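Putative sodium:solute symporter (Proteus mirabilis, PDB 5NV9) uses the sodium gradient to drive uptake of the sialic acid N-acetylneuraminic acid across the inner membrane, so that host-derived sialic acid can serve as an energy source. Local coordinates at residues T214-A218 with D219-P223; I286-F289 with A290-S293. All blocks are in the same frame, centred on the assembly; numbering follows the deposited sequence.

Interaction 1 (T214-A218 with D219-P223)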
ATOM      1  N   THR A 214      24.263  -0.625 -21.537  1.00 25.06           N
ATOM      2  CA  THR A 214      25.029  -1.091 -20.392  1.00 26.97           C
ATOM      3  C   THR A 214      24.183  -2.036 -19.513  1.00 25.85           C
ATOM      4  O   THR A 214      24.651  -3.125 -19.071  1.00 21.24           O
ATOM      5  CB  THR A 214      25.481   0.057 -19.507  1.00 28.83           C
ATOM      6  OG1 THR A 214      26.236   0.980 -20.268  1.00 25.98           O
ATOM      7  CG2 THR A 214      26.327  -0.464 -18.340  1.00 29.84           C
ATOM      8  N   THR A 215      22.937  -1.633 -19.266  1.00 25.17           N
ATOM      9  CA  THR A 215      22.058  -2.456 -18.479  1.00 24.10           C
ATOM     10  C   THR A 215      21.806  -3.792 -19.130  1.00 25.04           C
ATOM     11  O   THR A 215      21.818  -4.813 -18.443  1.00 24.93           O
ATOM     12  CB  THR A 215      20.716  -1.739 -18.140  1.00 24.40           C
ATOM     13  OG1 THR A 215      20.984  -0.564 -17.403  1.00 20.26           O
ATOM     14  CG2 THR A 215      19.878  -2.586 -17.301  1.00 23.01           C
ATOM     15  N   ALA A 216      21.514  -3.791 -20.429  1.00 25.88           N
ATOM     16  CA  ALA A 216      21.233  -5.035 -21.123  1.00 27.11           C
ATOM     17  C   ALA A 216      22.504  -5.921 -21.138  1.00 28.81           C
ATOM     18  O   ALA A 216      22.428  -7.123 -20.906  1.00 28.66           O
ATOM     19  CB  ALA A 216      20.707  -4.785 -22.530  1.00 26.74           C
ATOM     20  N   GLN A 217      23.669  -5.311 -21.323  1.00 30.77           N
ATOM     21  CA  GLN A 217      24.949  -6.044 -21.342  1.00 32.78           C
ATOM     22  C   GLN A 217      25.303  -6.659 -20.013  1.00 31.68           C
ATOM     23  O   GLN A 217      25.941  -7.720 -19.974  1.00 31.64           O
ATOM     24  CB  GLN A 217      26.109  -5.119 -21.737  1.00 35.20           C
ATOM     25  CG  GLN A 217      26.350  -5.077 -23.216  1.00 40.75           C
ATOM     26  CD  GLN A 217      27.516  -4.166 -23.550  1.00 49.76           C
ATOM     27  OE1 GLN A 217      27.752  -3.189 -22.844  1.00 50.80           O
ATOM     28  NE2 GLN A 217      28.267  -4.498 -24.608  1.00 56.81           N
ATOM     29  N   ALA A 218      24.961  -5.971 -18.917  1.00 25.52           N
ATOM     30  CA  ALA A 218      25.141  -6.558 -17.620  1.00 25.54           C
ATOM     31  C   ALA A 218      24.009  -7.611 -17.279  1.00 24.54           C
ATOM     32  O   ALA A 218      23.974  -8.121 -16.213  1.00 25.96           O
ATOM     33  CB  ALA A 218      25.229  -5.434 -16.555  1.00 25.34           C
ATOM     34  N   ASP A 219      23.085  -7.894 -18.190  1.00 26.19           N
ATOM     35  CA  ASP A 219      22.003  -8.814 -17.953  1.00 29.02           C
ATOM     36  C   ASP A 219      21.106  -8.349 -16.784  1.00 25.37           C
ATOM     37  O   ASP A 219      20.649  -9.136 -15.991  1.00 23.04           O
ATOM     38  CB  ASP A 219      22.572 -10.230 -17.704  1.00 32.82           C
ATOM     39  CG  ASP A 219      21.618 -11.341 -18.112  1.00 35.42           C
ATOM     40  OD1 ASP A 219      20.740 -11.118 -18.976  1.00 37.48           O
ATOM     41  OD2 ASP A 219      21.729 -12.465 -17.543  1.00 45.66           O
ATOM     42  N   LYS A 220      20.840  -7.067 -16.704  1.00 22.11           N
ATOM     43  CA  LYS A 220      20.112  -6.527 -15.595  1.00 22.62           C
ATOM     44  C   LYS A 220      18.678  -6.157 -15.943  1.00 22.51           C
ATOM     45  O   LYS A 220      18.058  -5.337 -15.226  1.00 24.99           O
ATOM     46  CB  LYS A 220      20.873  -5.334 -15.014  1.00 21.85           C
ATOM     47  CG  LYS A 220      22.111  -5.721 -14.228  1.00 23.65           C
ATOM     48  CD  LYS A 220      22.995  -4.530 -13.864  1.00 24.54           C
ATOM     49  CE  LYS A 220      22.484  -3.694 -12.665  1.00 24.51           C
ATOM     50  NZ  LYS A 220      22.321  -4.486 -11.437  1.00 25.39           N
ATOM     51  N   PHE A 221      18.160  -6.666 -17.051  1.00 22.39           N
ATOM     52  CA  PHE A 221      16.704  -6.571 -17.312  1.00 23.75           C
ATOM     53  C   PHE A 221      15.986  -7.848 -16.857  1.00 23.84           C
ATOM     54  O   PHE A 221      15.462  -7.880 -15.757  1.00 24.05           O
ATOM     55  CB  PHE A 221      16.414  -6.241 -18.763  1.00 24.07           C
ATOM     56  CG  PHE A 221      16.741  -4.828 -19.123  1.00 24.19           C
ATOM     57  CD1 PHE A 221      16.105  -3.785 -18.494  1.00 27.22           C
ATOM     58  CD2 PHE A 221      17.647  -4.543 -20.115  1.00 27.15           C
ATOM     59  CE1 PHE A 221      16.384  -2.465 -18.839  1.00 28.11           C
ATOM     60  CE2 PHE A 221      17.963  -3.217 -20.465  1.00 26.29           C
ATOM     61  CZ  PHE A 221      17.333  -2.187 -19.815  1.00 27.70           C
ATOM     62  N   PHE A 222      16.007  -8.906 -17.660  1.00 27.44           N
ATOM     63  CA  PHE A 222      15.279 -10.152 -17.332  1.00 26.69           C
ATOM     64  C   PHE A 222      16.237 -11.303 -17.502  1.00 27.02           C
ATOM     65  O   PHE A 222      16.216 -11.971 -18.546  1.00 27.82           O
ATOM     66  CB  PHE A 222      14.004 -10.281 -18.195  1.00 27.86           C
ATOM     67  CG  PHE A 222      13.044  -9.137 -18.001  1.00 28.12           C
ATOM     68  CD1 PHE A 222      12.183  -9.116 -16.932  1.00 29.33           C
ATOM     69  CD2 PHE A 222      13.069  -8.047 -18.851  1.00 31.69           C
ATOM     70  CE1 PHE A 222      11.315  -8.063 -16.746  1.00 30.33           C
ATOM     71  CE2 PHE A 222      12.211  -6.974 -18.672  1.00 31.55           C
ATOM     72  CZ  PHE A 222      11.341  -6.977 -17.610  1.00 31.57           C
ATOM     73  N   PRO A 223      17.134 -11.512 -16.511  1.00 26.51           N
ATOM     74  CA  PRO A 223      18.181 -12.541 -16.748  1.00 29.04           C
ATOM     75  C   PRO A 223      17.520 -13.942 -16.782  1.00 29.67           C
ATOM     76  O   PRO A 223      16.683 -14.241 -15.945  1.00 26.14           O
ATOM     77  CB  PRO A 223      19.134 -12.388 -15.537  1.00 28.72           C
ATOM     78  CG  PRO A 223      18.383 -11.558 -14.539  1.00 27.68           C
ATOM     79  CD  PRO A 223      17.304 -10.817 -15.226  1.00 26.83           C
TER
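T215, on the last turn of helix 207-217, meets both K220 and F221 as the chain doubles back, and the end of this periplasmic helix is a clear worked example of the Schellman motif. With CG2 anti to the backbone N (chi1 -60°), the T215 methyl lies over one face of the F221 ring in a CH-pi contact, 3.7 Å from the centroid and shifted toward the rim. The same methyl touches K220 CB, also at 3.7 Å, so one small group wedges between two side chains of the returning loop. The hydroxyl on the other branch is held within its own helix by the carbonyl oxygen of I211. The T215 carbonyl oxygen receives the amide of K220, N to O 3.0 Å, in a nearly straight bond (N-H...O 163°). A216 follows with its own carbonyl, which takes D219 N at 2.9 Å; here the donor stands well above the carbonyl plane. The A216 methyl reaches the edge of the F221 ring in plane, A216 CB to F221 CE2 3.8 Å. At A218 the methyl packs against the lysine stem, CB to K220 CD 3.6 Å. Beyond that point the K220 chain bends at its last two torsions, and NZ is bonded to the carbonyl oxygens of Y72 and S74, while the lysine also makes a cation-pi contact with F296. D219 N is delivered by the chain as it leaves A218; the left-handed backbone of D219 (phi 61°) then swings the K220 amide back to T215 O, giving the paired 6→1 and 5→2 bonds of the motif. Carbonyls of the final turn are thereby capped from the loop, and the apolar contact of F221 with T215 and A216 accompanies the two capping bonds.

Interaction 2 (I286-F289 with A290-S293)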
ATOM      1  N   ILE A 286       7.550   1.548 -14.067  1.00 22.52           N
ATOM      2  CA  ILE A 286       8.646   1.402 -14.990  1.00 26.41           C
ATOM      3  C   ILE A 286       9.723   2.470 -14.707  1.00 26.99           C
ATOM      4  O   ILE A 286      10.925   2.186 -14.794  1.00 23.95           O
ATOM      5  CB  ILE A 286       8.230   1.623 -16.446  1.00 31.17           C
ATOM      6  CG1 ILE A 286       7.266   0.572 -16.931  1.00 38.30           C
ATOM      7  CG2 ILE A 286       9.448   1.551 -17.353  1.00 32.48           C
ATOM      8  CD1 ILE A 286       6.727   0.886 -18.326  1.00 42.07           C
ATOM      9  N   PHE A 287       9.303   3.692 -14.383  1.00 23.75           N
ATOM     10  CA  PHE A 287      10.289   4.768 -14.103  1.00 23.56           C
ATOM     11  C   PHE A 287      11.107   4.502 -12.846  1.00 23.82           C
ATOM     12  O   PHE A 287      12.301   4.860 -12.834  1.00 22.03           O
ATOM     13  CB  PHE A 287       9.686   6.166 -14.088  1.00 23.74           C
ATOM     14  CG  PHE A 287       9.364   6.672 -15.444  1.00 24.16           C
ATOM     15  CD1 PHE A 287       8.158   6.339 -16.057  1.00 25.72           C
ATOM     16  CD2 PHE A 287      10.265   7.465 -16.131  1.00 25.85           C
ATOM     17  CE1 PHE A 287       7.863   6.787 -17.338  1.00 27.66           C
ATOM     18  CE2 PHE A 287       9.976   7.890 -17.414  1.00 27.22           C
ATOM     19  CZ  PHE A 287       8.777   7.553 -18.022  1.00 25.85           C
ATOM     20  N   PHE A 288      10.525   3.825 -11.839  1.00 24.05           N
ATOM     21  CA  PHE A 288      11.289   3.488 -10.627  1.00 23.79           C
ATOM     22  C   PHE A 288      12.392   2.445 -10.925  1.00 22.59           C
ATOM     23  O   PHE A 288      13.498   2.554 -10.421  1.00 21.71           O
ATOM     24  CB  PHE A 288      10.369   3.106  -9.478  1.00 24.97           C
ATOM     25  CG  PHE A 288       9.593   4.273  -8.944  1.00 25.94           C
ATOM     26  CD1 PHE A 288      10.209   5.218  -8.126  1.00 28.71           C
ATOM     27  CD2 PHE A 288       8.281   4.482  -9.290  1.00 26.17           C
ATOM     28  CE1 PHE A 288       9.522   6.359  -7.685  1.00 28.11           C
ATOM     29  CE2 PHE A 288       7.586   5.627  -8.855  1.00 25.98           C
ATOM     30  CZ  PHE A 288       8.195   6.541  -8.026  1.00 24.48           C
ATOM     31  N   PHE A 289      12.088   1.463 -11.757  1.00 22.85           N
ATOM     32  CA  PHE A 289      13.107   0.504 -12.214  1.00 25.37           C
ATOM     33  C   PHE A 289      14.143   1.251 -13.040  1.00 25.69           C
ATOM     34  O   PHE A 289      15.345   1.084 -12.816  1.00 24.37           O
ATOM     35  CB  PHE A 289      12.459  -0.631 -13.036  1.00 25.39           C
ATOM     36  CG  PHE A 289      11.732  -1.614 -12.172  1.00 24.84           C
ATOM     37  CD1 PHE A 289      12.440  -2.618 -11.540  1.00 22.24           C
ATOM     38  CD2 PHE A 289      10.357  -1.481 -11.887  1.00 23.65           C
ATOM     39  CE1 PHE A 289      11.784  -3.539 -10.709  1.00 24.11           C
ATOM     40  CE2 PHE A 289       9.718  -2.389 -11.020  1.00 26.50           C
ATOM     41  CZ  PHE A 289      10.444  -3.411 -10.418  1.00 22.96           C
ATOM     42  N   ALA A 290      13.675   2.075 -13.985  1.00 22.74           N
ATOM     43  CA  ALA A 290      14.580   2.787 -14.880  1.00 21.80           C
ATOM     44  C   ALA A 290      15.528   3.658 -14.107  1.00 19.73           C
ATOM     45  O   ALA A 290      16.728   3.735 -14.451  1.00 20.81           O
ATOM     46  CB  ALA A 290      13.842   3.554 -15.975  1.00 21.19           C
ATOM     47  N   ILE A 291      15.038   4.234 -13.008  1.00 17.99           N
ATOM     48  CA  ILE A 291      15.894   5.004 -12.124  1.00 19.35           C
ATOM     49  C   ILE A 291      17.089   4.222 -11.519  1.00 18.19           C
ATOM     50  O   ILE A 291      18.223   4.730 -11.546  1.00 18.11           O
ATOM     51  CB  ILE A 291      15.099   5.757 -11.030  1.00 19.44           C
ATOM     52  CG1 ILE A 291      14.350   6.925 -11.654  1.00 20.66           C
ATOM     53  CG2 ILE A 291      16.018   6.311  -9.971  1.00 21.72           C
ATOM     54  CD1 ILE A 291      13.149   7.309 -10.807  1.00 20.77           C
ATOM     55  N   GLY A 292      16.834   3.011 -10.990  1.00 19.21           N
ATOM     56  CA  GLY A 292      17.888   2.138 -10.473  1.00 19.14           C
ATOM     57  C   GLY A 292      18.865   1.719 -11.533  1.00 18.98           C
ATOM     58  O   GLY A 292      20.046   1.739 -11.318  1.00 20.00           O
ATOM     59  N   SER A 293      18.391   1.374 -12.710  1.00 18.31           N
ATOM     60  CA  SER A 293      19.297   1.097 -13.799  1.00 19.04           C
ATOM     61  C   SER A 293      20.148   2.304 -14.239  1.00 20.62           C
ATOM     62  O   SER A 293      21.374   2.192 -14.493  1.00 17.93           O
ATOM     63  CB  SER A 293      18.470   0.544 -14.965  1.00 17.95           C
ATOM     64  OG  SER A 293      17.883  -0.682 -14.589  1.00 19.58           O
TER
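I291 sits one turn beyond F287 on helix 267-301, and its side chain runs back over the carbonyl of that residue. CB is 3.4 Å from F287 O, with F288 O a little farther off. CG1, placed anti to the carbonyl carbon (chi1 -72°), comes to 3.1 Å from F287 O, and the extended second torsion carries CD1 onward to 3.3 Å from the same oxygen. That tip also approaches F288 CD1 at 4.5 Å, a loose apolar touch made obliquely to the ring. The oxygen that this branch covers is at the same time the acceptor of the I291 amide, N to O 2.8 Å. This is the i to i+4 ladder of an alpha-helix at the periplasmic end of a membrane span in the LeuT fold: A290 N binds I286 O and S293 N binds F289 O, the latter with an N-H...O angle of 171°, whereas the rung from G292 N to F288 O is weak and long at 3.4 Å. The three phenylalanines leave the backbone away from the following turn and pack on neighbouring helices and the loop after helix 61-73. F288 meets F64 edge-to-face and packs on I67 and P68 of helix 61-73, coming within about 4 Å, side chain to side chain, of T63, which binds the sialic acid, and of L59 of a sodium site. F289 also lies on I67, and its ring meets that of W76. On the side toward helix 155-203, F287 rests on V194, A290 on F197 and I291 on I196. S293 OG is hydrogen-bonded to the indole NE1 of W76.

Read from the N terminus, the two contacts come in series and neither nest nor cross. Interaction 1 closes the turn at the end of helix 207-217, where the chain enters the periplasmic loop leading to helix 236-253. Interaction 2 follows later, within helix 267-301, and closes no loop. Their centres are about 13 Å apart, yet they touch: T215 OG1 lies 3.7 Å from S293 CB, in plain packing between the two helices. W76, in the loop after helix 61-73, touches both contacts, through F221 in the first. Together they join the periplasmic helix end to the span beside the substrate pocket.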